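Local coordinates for cell wall surface anchor protein (Streptococcus agalactiae, PDB 4Z1P) that probably mediates bacterial adhesion as an antigen I/II-type adhesin anchored to the cell wall, at residues Thr267-Asn272 against Tyr278-Lys283; Ala316-Phe319 against Lys324-Thr327; Val11-Glu14 against Ser18-Gly21; Thr29-Ala34 against Thr69-Lys74. All blocks are in the same frame, centred on the assembly; numbering follows the deposited sequence.

Contact 1 of 4, residues Thr267-Asn272 against Tyr278-Lys283; sequences TETVYN and YELAFK
Thr267-Asn272 and Tyr278-Lys283 run antiparallel, their strand axes 4.7 Å apart at closest approach and 167° between directions, with Glu268-Ala281 and Val270-Glu279 as the doubly bonded, hydrogen-bonded pairs; Val270 N to Glu279 O, at 2.8 Å, is representative. Thr267, Thr269, Tyr271, Tyr278, Leu280 and Phe282 share the face turned to strands 236-245 and 298-306. There Thr267 CG2 sits over the centre of the Phe282 ring, 3.6 Å from its centroid and 7° off the normal, a CH-pi contact; with OG1 at chi1 68°, the methyl lies beside the backbone N, and OG1 bonds to Val264 O. This is a beta hairpin, its first strand outermost in a five-stranded antiparallel sheet of the C-terminal region. Thr269 CG2 meets Tyr278 CE2 at 3.7 Å; Asp241 OD2 is hydrogen-bonded to Thr269 OG1 and to Tyr278 OH, which also bonds Asp300. The Tyr271 ring turns its edge to the Tyr278 backbone, CD1 3.7 Å from Tyr278 CA. On the other face, Glu268 OE1 and Lys283 NZ form a 3.0 Å salt bridge, the ammonium lying above the carboxylate plane. A water donates to Glu268 O and, at 2.7 Å, to Glu279 OE1; Glu279 OE2 is salt-bridged to Arg277.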
loop_
_atom_site.group_PDB
_atom_site.type_symbol
_atom_site.label_atom_id
_atom_site.label_comp_id
_atom_site.label_asym_id
_atom_site.label_seq_id
_atom_site.Cartn_x
_atom_site.Cartn_y
_atom_site.Cartn_z
ATOM N N THR A 267 15.114 -10.504 -17.469
ATOM C CA THR A 267 14.954 -11.509 -16.411
ATOM C C THR A 267 16.137 -12.374 -16.252
ATOM O O THR A 267 17.035 -12.384 -17.097
ATOM C CB THR A 267 13.774 -12.461 -16.708
ATOM O OG1 THR A 267 14.076 -13.291 -17.853
ATOM C CG2 THR A 267 12.513 -11.677 -17.000
ATOM N N GLU A 268 16.121 -13.120 -15.153
ATOM C CA GLU A 268 17.130 -14.127 -14.837
ATOM C C GLU A 268 16.313 -15.345 -14.392
ATOM O O GLU A 268 15.359 -15.226 -13.574
ATOM C CB GLU A 268 18.065 -13.667 -13.685
ATOM C CG GLU A 268 19.129 -12.600 -14.015
ATOM C CD GLU A 268 20.084 -12.987 -15.175
ATOM O OE1 GLU A 268 20.640 -12.053 -15.819
ATOM O OE2 GLU A 268 20.295 -14.204 -15.458
ATOM N N THR A 269 16.667 -16.506 -14.934
ATOM C CA THR A 269 16.065 -17.761 -14.571
ATOM C C THR A 269 17.120 -18.539 -13.891
ATOM O O THR A 269 18.266 -18.510 -14.358
ATOM C CB THR A 269 15.612 -18.488 -15.829
ATOM O OG1 THR A 269 14.454 -17.809 -16.355
ATOM C CG2 THR A 269 15.251 -19.910 -15.487
ATOM N N VAL A 270 16.787 -19.215 -12.792
ATOM C CA VAL A 270 17.716 -20.181 -12.217
ATOM C C VAL A 270 16.963 -21.426 -11.905
ATOM O O VAL A 270 15.821 -21.350 -11.458
ATOM C CB VAL A 270 18.409 -19.668 -10.947
ATOM C CG1 VAL A 270 19.188 -18.415 -11.245
ATOM C CG2 VAL A 270 17.393 -19.422 -9.840
ATOM N N TYR A 271 17.583 -22.584 -12.145
ATOM C CA TYR A 271 16.944 -23.827 -11.879
ATOM C C TYR A 271 17.901 -24.755 -11.158
ATOM O O TYR A 271 19.002 -25.012 -11.650
ATOM C CB TYR A 271 16.403 -24.503 -13.160
ATOM C CG TYR A 271 15.649 -25.800 -12.843
ATOM C CD1 TYR A 271 14.606 -25.811 -11.921
ATOM C CD2 TYR A 271 16.004 -27.041 -13.421
ATOM C CE1 TYR A 271 13.922 -26.985 -11.596
ATOM C CE2 TYR A 271 15.298 -28.231 -13.100
ATOM C CZ TYR A 271 14.257 -28.206 -12.213
ATOM O OH TYR A 271 13.535 -29.366 -11.846
ATOM N N ASN A 272 17.461 -25.248 -10.013
ATOM C CA ASN A 272 18.207 -26.238 -9.273
ATOM C C ASN A 272 17.640 -27.611 -9.557
ATOM O O ASN A 272 16.559 -27.948 -9.089
ATOM C CB ASN A 272 18.162 -25.930 -7.778
ATOM C CG ASN A 272 18.986 -26.923 -6.943
ATOM O OD1 ASN A 272 19.159 -28.112 -7.298
ATOM N ND2 ASN A 272 19.474 -26.444 -5.822
ATOM N N TYR A 278 12.775 -23.787 -9.324
ATOM C CA TYR A 278 12.874 -22.860 -10.446
ATOM C C TYR A 278 12.555 -21.418 -9.971
ATOM O O TYR A 278 11.682 -21.250 -9.130
ATOM C CB TYR A 278 11.798 -23.290 -11.441
ATOM C CG TYR A 278 11.550 -22.337 -12.568
ATOM C CD1 TYR A 278 10.656 -21.291 -12.420
ATOM C CD2 TYR A 278 12.225 -22.444 -13.777
ATOM C CE1 TYR A 278 10.424 -20.392 -13.418
ATOM C CE2 TYR A 278 11.976 -21.537 -14.809
ATOM C CZ TYR A 278 11.057 -20.519 -14.616
ATOM O OH TYR A 278 10.762 -19.650 -15.610
ATOM N N GLU A 279 13.276 -20.407 -10.462
ATOM C CA GLU A 279 12.879 -19.020 -10.210
ATOM C C GLU A 279 13.097 -18.258 -11.451
ATOM O O GLU A 279 14.150 -18.415 -12.114
ATOM C CB GLU A 279 13.700 -18.414 -9.090
ATOM C CG GLU A 279 13.491 -16.924 -8.957
ATOM C CD GLU A 279 14.462 -16.354 -7.970
ATOM O OE1 GLU A 279 15.287 -15.520 -8.400
ATOM O OE2 GLU A 279 14.391 -16.781 -6.808
ATOM N N LEU A 280 12.114 -17.453 -11.799
ATOM C CA LEU A 280 12.279 -16.462 -12.817
ATOM C C LEU A 280 12.041 -15.083 -12.178
ATOM O O LEU A 280 10.951 -14.830 -11.587
ATOM C CB LEU A 280 11.314 -16.689 -13.952
ATOM C CG LEU A 280 11.516 -15.679 -15.103
ATOM C CD1 LEU A 280 11.099 -16.205 -16.478
ATOM C CD2 LEU A 280 10.848 -14.329 -14.841
ATOM N N ALA A 281 13.019 -14.187 -12.307
ATOM C CA ALA A 281 12.961 -12.893 -11.612
ATOM C C ALA A 281 13.246 -11.790 -12.551
ATOM O O ALA A 281 14.221 -11.850 -13.338
ATOM C CB ALA A 281 13.933 -12.844 -10.428
ATOM N N PHE A 282 12.403 -10.763 -12.493
ATOM C CA PHE A 282 12.694 -9.567 -13.241
ATOM C C PHE A 282 13.784 -8.752 -12.582
ATOM O O PHE A 282 13.903 -8.661 -11.354
ATOM C CB PHE A 282 11.436 -8.727 -13.441
ATOM C CG PHE A 282 10.623 -9.180 -14.594
ATOM C CD1 PHE A 282 9.773 -10.258 -14.482
ATOM C CD2 PHE A 282 10.729 -8.533 -15.830
ATOM C CE1 PHE A 282 8.991 -10.671 -15.567
ATOM C CE2 PHE A 282 10.004 -8.966 -16.925
ATOM C CZ PHE A 282 9.118 -10.035 -16.805
ATOM N N LYS A 283 14.622 -8.188 -13.417
ATOM C CA LYS A 283 15.702 -7.350 -12.929
ATOM C C LYS A 283 15.176 -6.017 -12.386
ATOM O O LYS A 283 14.369 -5.287 -13.033
ATOM C CB LYS A 283 16.628 -7.017 -14.081
ATOM C CG LYS A 283 17.345 -8.193 -14.720
ATOM C CD LYS A 283 17.908 -7.712 -16.045
ATOM C CE LYS A 283 19.241 -8.317 -16.397
ATOM N NZ LYS A 283 19.028 -9.726 -16.781
HETATM O O HOH W 1 16.336 -15.748 -10.837
#

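Contact 2 of 4, residues Ala316-Phe319 against Lys324-Thr327; sequences ADFF and KVKT
Ala316-Phe319 and Lys324-Thr327 pair as the two arms of an antiparallel beta hairpin, and backbone polar groups are matched along the line where they meet. Phe318 and Val325 form the hydrogen-bonded pair: Phe318 N donates to Val325 O at 2.8 Å, and Val325 N returns the bond to Phe318 O. Two residues along each strand, Thr327 N donates to Ala316 O with an N-H...O angle of 169°. The partner of Ala316 N is a side-chain oxygen, Thr327 OG1, at 2.9 Å. Thr327 can offer it because chi1 of 65° sets OG1 between its own backbone N and carbonyl carbon, while CG2 packs against the Ala316 methyl.

Asp317 OD2 accepts from a water at 2.7 Å, and that same water accepts from Lys324 NZ at 2.9 Å; the direct ion pair between OD2 and NZ is long, 3.8 Å. The other carboxylate oxygen of Asp317, OD1, lies against the aliphatic part of Lys326, 3.3 Å from CG. Lys324 reaches the carboxylate as an extended chain, after its CG has passed over a face of the Phe319 ring, 4.1 Å from the centroid and 27° off the normal. Val325 CG2, by contrast, meets the edge of the Phe318 ring.

The hairpin closes one side of its sheet, with 323-333 outermost. Strand 225-230 flanks 311-320 on its other side, bonding through Val228 and Lys226 to Asp317 and Phe319, and its Tyr225 and Phe227 meet the Phe318 ring edge-to-face.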
loop_
_atom_site.group_PDB
_atom_site.type_symbol
_atom_site.label_atom_id
_atom_site.label_comp_id
_atom_site.label_asym_id
_atom_site.label_seq_id
_atom_site.Cartn_x
_atom_site.Cartn_y
_atom_site.Cartn_z
ATOM N N ALA A 316 3.110 -22.723 -7.641
ATOM C CA ALA A 316 4.120 -21.659 -7.697
ATOM C C ALA A 316 3.815 -20.586 -6.656
ATOM O O ALA A 316 2.657 -20.430 -6.255
ATOM C CB ALA A 316 4.175 -21.067 -9.093
ATOM N N ASP A 317 4.853 -19.919 -6.204
ATOM C CA ASP A 317 4.763 -18.692 -5.411
ATOM C C ASP A 317 5.091 -17.519 -6.336
ATOM O O ASP A 317 5.872 -17.667 -7.298
ATOM C CB ASP A 317 5.822 -18.699 -4.325
ATOM C CG ASP A 317 5.695 -19.878 -3.343
ATOM O OD1 ASP A 317 4.599 -20.357 -3.072
ATOM O OD2 ASP A 317 6.745 -20.297 -2.850
ATOM N N PHE A 318 4.560 -16.343 -6.003
ATOM C CA PHE A 318 4.771 -15.132 -6.767
ATOM C C PHE A 318 5.084 -14.038 -5.779
ATOM O O PHE A 318 4.388 -13.944 -4.752
ATOM C CB PHE A 318 3.477 -14.786 -7.500
ATOM C CG PHE A 318 3.527 -13.487 -8.231
ATOM C CD1 PHE A 318 4.233 -13.358 -9.424
ATOM C CD2 PHE A 318 2.951 -12.374 -7.681
ATOM C CE1 PHE A 318 4.284 -12.142 -10.078
ATOM C CE2 PHE A 318 2.975 -11.156 -8.342
ATOM C CZ PHE A 318 3.651 -11.036 -9.534
ATOM N N PHE A 319 6.094 -13.226 -6.070
ATOM C CA PHE A 319 6.482 -12.115 -5.200
ATOM C C PHE A 319 6.435 -10.822 -5.989
ATOM O O PHE A 319 7.037 -10.726 -7.070
ATOM C CB PHE A 319 7.901 -12.296 -4.666
ATOM C CG PHE A 319 8.081 -13.511 -3.815
ATOM C CD1 PHE A 319 8.149 -14.774 -4.396
ATOM C CD2 PHE A 319 8.207 -13.392 -2.439
ATOM C CE1 PHE A 319 8.325 -15.902 -3.617
ATOM C CE2 PHE A 319 8.348 -14.511 -1.643
ATOM C CZ PHE A 319 8.433 -15.777 -2.241
ATOM N N LYS A 324 4.032 -11.918 -1.051
ATOM C CA LYS A 324 4.031 -13.298 -1.549
ATOM C C LYS A 324 2.631 -13.790 -1.687
ATOM O O LYS A 324 1.826 -13.647 -0.768
ATOM C CB LYS A 324 4.784 -14.233 -0.572
ATOM C CG LYS A 324 4.832 -15.709 -1.026
ATOM C CD LYS A 324 5.641 -16.529 -0.023
ATOM C CE LYS A 324 5.248 -17.961 -0.095
ATOM N NZ LYS A 324 6.259 -18.801 0.625
ATOM N N VAL A 325 2.301 -14.409 -2.824
ATOM C CA VAL A 325 1.023 -15.106 -2.986
ATOM C C VAL A 325 1.313 -16.430 -3.723
ATOM O O VAL A 325 2.463 -16.654 -4.134
ATOM C CB VAL A 325 -0.044 -14.227 -3.648
ATOM C CG1 VAL A 325 -0.342 -13.000 -2.765
ATOM C CG2 VAL A 325 0.407 -13.720 -4.983
ATOM N N LYS A 326 0.336 -17.330 -3.768
ATOM C CA LYS A 326 0.512 -18.670 -4.352
ATOM C C LYS A 326 -0.530 -18.895 -5.406
ATOM O O LYS A 326 -1.660 -18.359 -5.324
ATOM C CB LYS A 326 0.397 -19.795 -3.287
ATOM C CG LYS A 326 1.439 -19.741 -2.193
ATOM C CD LYS A 326 1.443 -21.021 -1.343
ATOM C CE LYS A 326 2.635 -21.035 -0.397
ATOM N NZ LYS A 326 2.404 -21.876 0.820
ATOM N N THR A 327 -0.163 -19.704 -6.412
ATOM C CA THR A 327 -1.105 -20.184 -7.392
ATOM C C THR A 327 -1.934 -21.349 -6.869
ATOM O O THR A 327 -1.672 -21.941 -5.793
ATOM C CB THR A 327 -0.389 -20.753 -8.649
ATOM O OG1 THR A 327 0.366 -21.905 -8.287
ATOM C CG2 THR A 327 0.502 -19.701 -9.208
HETATM O O HOH W 2 6.036 -21.503 -0.534
#

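Contact 3 of 4, residues Val11-Glu14 against Ser18-Gly21; sequences VLDE and SING
Val11 O receives Ile19 N across a short turn of chain, a 2.7 Å hydrogen bond with an N-H...O angle of 165°. It fastens the loop that follows strand 8-11, and an ST turn lies at the start of the returning limb: Ser18 OG accepts from Asn20 N at 3.2 Å. Leu12 and Ser18 form a single backbone bridge, with no extended strand pairing beyond it.

The close-packed part centres on Val11 and Ile19, both buried. Their side chains cross at about a right angle, with Val11 CG2 4.0 Å from Ile19 CG1. The other Val11 branch, CG1, is directed at the backbone of Asn20 by its place between the backbone N and carbonyl carbon (chi1 58°), and comes within 3.5 Å of Asn20 N. Ile19 CG2 in turn covers CB of Asp13. Leu30 and Tyr32 of strand 29-36, and Val172 of strand 165-177, also pack against Val11.

The Ser18 side is exposed and hydrated. Leu12 CD2 lies 3.8 Å from Ser18 N, and one water spans Val11 N and Ser18 OG. Asp13 OD2 is held chiefly by a salt bridge to Arg292, from the C-terminal region, while OD1 accepts from Gln17 N inside the loop. A second water donates to Asp13 OD2 and also to Ser18 O, the latter at 2.9 Å.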
loop_
_atom_site.group_PDB
_atom_site.type_symbol
_atom_site.label_atom_id
_atom_site.label_comp_id
_atom_site.label_asym_id
_atom_site.label_seq_id
_atom_site.Cartn_x
_atom_site.Cartn_y
_atom_site.Cartn_z
ATOM N N VAL A 11 -0.761 12.337 1.510
ATOM C CA VAL A 11 -0.126 11.025 1.515
ATOM C C VAL A 11 0.973 11.028 0.444
ATOM O O VAL A 11 0.686 11.377 -0.725
ATOM C CB VAL A 11 -1.159 9.874 1.281
ATOM C CG1 VAL A 11 -1.897 10.067 -0.025
ATOM C CG2 VAL A 11 -0.494 8.540 1.406
ATOM N N LEU A 12 2.186 10.668 0.856
ATOM C CA LEU A 12 3.414 10.900 0.091
ATOM C C LEU A 12 4.157 9.578 -0.095
ATOM O O LEU A 12 4.163 8.732 0.800
ATOM C CB LEU A 12 4.337 11.860 0.804
ATOM C CG LEU A 12 3.773 13.199 1.241
ATOM C CD1 LEU A 12 4.784 14.059 1.951
ATOM C CD2 LEU A 12 3.299 13.971 0.040
ATOM N N ASP A 13 4.819 9.432 -1.229
ATOM C CA ASP A 13 5.703 8.305 -1.439
ATOM C C ASP A 13 7.107 8.675 -0.896
ATOM O O ASP A 13 7.314 9.731 -0.296
ATOM C CB ASP A 13 5.744 7.929 -2.932
ATOM C CG ASP A 13 6.346 9.051 -3.832
ATOM O OD1 ASP A 13 7.059 9.948 -3.311
ATOM O OD2 ASP A 13 6.029 9.043 -5.068
ATOM N N GLU A 14 8.065 7.809 -1.134
ATOM C CA GLU A 14 9.390 7.932 -0.571
ATOM C C GLU A 14 10.162 9.106 -1.122
ATOM O O GLU A 14 11.047 9.616 -0.461
ATOM C CB GLU A 14 10.160 6.639 -0.817
ATOM C CG GLU A 14 9.725 5.514 0.091
ATOM C CD GLU A 14 9.944 5.856 1.565
ATOM O OE1 GLU A 14 9.392 5.138 2.441
ATOM O OE2 GLU A 14 10.663 6.855 1.854
ATOM N N SER A 18 3.075 13.393 -3.695
ATOM C CA SER A 18 1.744 13.014 -3.292
ATOM C C SER A 18 1.357 11.783 -4.043
ATOM O O SER A 18 1.505 11.706 -5.284
ATOM C CB SER A 18 0.719 14.127 -3.582
ATOM O OG SER A 18 -0.633 13.607 -3.532
ATOM N N ILE A 19 0.790 10.814 -3.336
ATOM C CA ILE A 19 0.183 9.681 -4.011
ATOM C C ILE A 19 -1.296 9.538 -3.727
ATOM O O ILE A 19 -1.867 8.438 -3.743
ATOM C CB ILE A 19 0.928 8.379 -3.734
ATOM C CG1 ILE A 19 1.101 8.144 -2.218
ATOM C CG2 ILE A 19 2.259 8.450 -4.392
ATOM C CD1 ILE A 19 1.428 6.710 -1.868
ATOM N N ASN A 20 -1.937 10.661 -3.466
ATOM C CA ASN A 20 -3.398 10.657 -3.251
ATOM C C ASN A 20 -4.156 10.071 -4.427
ATOM O O ASN A 20 -3.858 10.406 -5.573
ATOM C CB ASN A 20 -3.899 12.085 -3.004
ATOM C CG ASN A 20 -5.202 12.131 -2.229
ATOM O OD1 ASN A 20 -5.863 11.122 -1.926
ATOM N ND2 ASN A 20 -5.579 13.351 -1.869
ATOM N N GLY A 21 -5.099 9.199 -4.161
ATOM C CA GLY A 21 -5.869 8.536 -5.195
ATOM C C GLY A 21 -5.155 7.352 -5.881
ATOM O O GLY A 21 -5.706 6.786 -6.802
HETATM O O HOH W 3 -1.657 13.923 -0.864
HETATM O O HOH W 4 3.829 10.585 -6.693
#

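Contact 4 of 4, residues Thr29-Ala34 against Thr69-Lys74; sequences TLDYVA and TVKSIK
Lys71 and Asp31 meet only at the ends of their side chains, in a salt bridge that reaches over the middle strand 137-145 of an antiparallel four-stranded sheet. Strands 29-36 and 65-75 are not neighbours in it: strand 137-145 runs between them, and the closest CA atoms, those of Asp31 and Lys71, are 9.5 Å apart. Lys71 belongs to a classic beta bulge, since it and Ser72 both face Asn140 of the middle strand.

From the Lys71 backbone, CB points toward strand 29-36, and CG continues beside the backbone N (chi1 -59°). CB, CG, CD and CE each stay more than 4.2 Å from the atoms of 29-34. The chain bends twice on the way, at chi3 -67° and chi4 -75°, and this brings NZ beside Asp31. NZ is then 3.3 Å from Asp31 OD1, a weak hydrogen bond within the salt bridge, and 4.0 Å from Asp31 CB. The two side chains cross at about a right angle. Ser142 of the middle strand also touches Asp31. Lys71 NZ also donates to a water, 2.6 Å away, which in turn donates to Tyr32 O at 2.8 Å.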
loop_
_atom_site.group_PDB
_atom_site.type_symbol
_atom_site.label_atom_id
_atom_site.label_comp_id
_atom_site.label_asym_id
_atom_site.label_seq_id
_atom_site.Cartn_x
_atom_site.Cartn_y
_atom_site.Cartn_z
ATOM N N THR A 29 3.470 0.977 3.778
ATOM C CA THR A 29 3.341 1.886 4.917
ATOM C C THR A 29 2.675 3.161 4.380
ATOM O O THR A 29 3.153 3.728 3.409
ATOM C CB THR A 29 4.748 2.120 5.441
ATOM O OG1 THR A 29 5.159 0.921 6.124
ATOM C CG2 THR A 29 4.792 3.238 6.455
ATOM N N LEU A 30 1.563 3.610 4.966
ATOM C CA LEU A 30 0.985 4.850 4.535
ATOM C C LEU A 30 1.627 5.998 5.305
ATOM O O LEU A 30 1.455 6.097 6.536
ATOM C CB LEU A 30 -0.524 4.858 4.705
ATOM C CG LEU A 30 -1.379 4.055 3.731
ATOM C CD1 LEU A 30 -1.344 4.649 2.340
ATOM C CD2 LEU A 30 -0.926 2.603 3.684
ATOM N N ASP A 31 2.334 6.879 4.576
ATOM C CA ASP A 31 3.100 7.967 5.171
ATOM C C ASP A 31 2.351 9.247 4.938
ATOM O O ASP A 31 2.372 9.801 3.836
ATOM C CB ASP A 31 4.494 8.005 4.586
ATOM C CG ASP A 31 5.248 6.707 4.926
ATOM O OD1 ASP A 31 5.353 6.393 6.140
ATOM O OD2 ASP A 31 5.689 5.979 4.005
ATOM N N TYR A 32 1.734 9.706 6.010
ATOM C CA TYR A 32 0.885 10.875 5.930
ATOM C C TYR A 32 1.542 12.088 6.567
ATOM O O TYR A 32 2.294 11.968 7.589
ATOM C CB TYR A 32 -0.390 10.605 6.670
ATOM C CG TYR A 32 -1.288 9.530 6.157
ATOM C CD1 TYR A 32 -1.824 9.583 4.867
ATOM C CD2 TYR A 32 -1.781 8.584 6.993
ATOM C CE1 TYR A 32 -2.731 8.611 4.417
ATOM C CE2 TYR A 32 -2.737 7.665 6.588
ATOM C CZ TYR A 32 -3.170 7.660 5.262
ATOM O OH TYR A 32 -4.037 6.683 4.838
ATOM N N VAL A 33 1.181 13.251 6.021
ATOM C CA VAL A 33 1.610 14.493 6.546
ATOM C C VAL A 33 0.395 15.351 6.754
ATOM O O VAL A 33 -0.329 15.693 5.807
ATOM C CB VAL A 33 2.638 15.237 5.671
ATOM C CG1 VAL A 33 3.043 16.549 6.341
ATOM C CG2 VAL A 33 3.793 14.373 5.332
ATOM N N ALA A 34 0.134 15.663 8.002
ATOM C CA ALA A 34 -1.034 16.369 8.357
ATOM C C ALA A 34 -0.680 17.652 8.962
ATOM O O ALA A 34 0.269 17.722 9.791
ATOM C CB ALA A 34 -1.862 15.597 9.311
ATOM N N THR A 69 2.408 4.840 13.779
ATOM C CA THR A 69 3.635 5.344 14.316
ATOM C C THR A 69 3.671 6.854 14.128
ATOM O O THR A 69 3.503 7.329 13.023
ATOM C CB THR A 69 4.831 4.689 13.588
ATOM O OG1 THR A 69 4.695 3.278 13.700
ATOM C CG2 THR A 69 6.126 5.065 14.204
ATOM N N VAL A 70 3.876 7.601 15.199
ATOM C CA VAL A 70 3.986 9.042 15.108
ATOM C C VAL A 70 5.440 9.335 14.893
ATOM O O VAL A 70 6.252 9.131 15.805
ATOM C CB VAL A 70 3.478 9.697 16.371
ATOM C CG1 VAL A 70 3.706 11.177 16.280
ATOM C CG2 VAL A 70 1.983 9.410 16.575
ATOM N N LYS A 71 5.815 9.770 13.714
ATOM C CA LYS A 71 7.251 9.994 13.433
ATOM C C LYS A 71 7.729 11.311 14.052
ATOM O O LYS A 71 8.871 11.420 14.516
ATOM C CB LYS A 71 7.526 9.975 11.922
ATOM C CG LYS A 71 7.125 8.642 11.298
ATOM C CD LYS A 71 7.821 8.298 9.978
ATOM C CE LYS A 71 7.498 9.177 8.764
ATOM N NZ LYS A 71 6.146 8.937 8.151
ATOM N N SER A 72 6.905 12.335 13.973
ATOM C CA SER A 72 7.213 13.656 14.554
ATOM C C SER A 72 6.001 14.541 14.629
ATOM O O SER A 72 5.061 14.378 13.799
ATOM C CB SER A 72 8.301 14.430 13.758
ATOM O OG SER A 72 7.889 14.609 12.464
ATOM N N ILE A 73 5.993 15.460 15.600
ATOM C CA ILE A 73 4.985 16.530 15.627
ATOM C C ILE A 73 5.749 17.813 15.874
ATOM O O ILE A 73 6.365 17.994 16.959
ATOM C CB ILE A 73 3.926 16.337 16.751
ATOM C CG1 ILE A 73 3.357 14.945 16.658
ATOM C CG2 ILE A 73 2.850 17.405 16.607
ATOM C CD1 ILE A 73 2.297 14.573 17.723
ATOM N N LYS A 74 5.783 18.663 14.849
ATOM C CA LYS A 74 6.674 19.862 14.809
ATOM C C LYS A 74 5.949 21.119 14.467
ATOM O O LYS A 74 5.126 21.103 13.533
ATOM C CB LYS A 74 7.841 19.676 13.820
ATOM C CG LYS A 74 8.843 18.508 14.200
ATOM C CD LYS A 74 9.895 18.196 13.151
ATOM C CE LYS A 74 10.984 19.272 13.044
ATOM N NZ LYS A 74 11.861 18.851 11.909
HETATM O O HOH W 5 4.860 11.023 7.195
#

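How the contacts relate
From the N terminus, contact 3 comes first and closes a short loop after strand 8-11. Contact 4 follows, spanning the longer excursion between strands 29-36 and 65-75. The two touch: Leu12 N lies 3.1 Å from Asp31 O, probably hydrogen-bonded, and Val11 CB packs on Tyr32 CD1, so the loop that leaves edge strand 8-11 packs on strand 29-36, one end of contact 4. Contacts 1 and 2 come later, in the C-terminal region of the antigen, each closing a hairpin at an opposite border of one five-stranded sheet, their centres about 14 Å apart. All four are in series; none nests or crosses. Contacts 2 and 4 lie on opposite sides of the chain's centre.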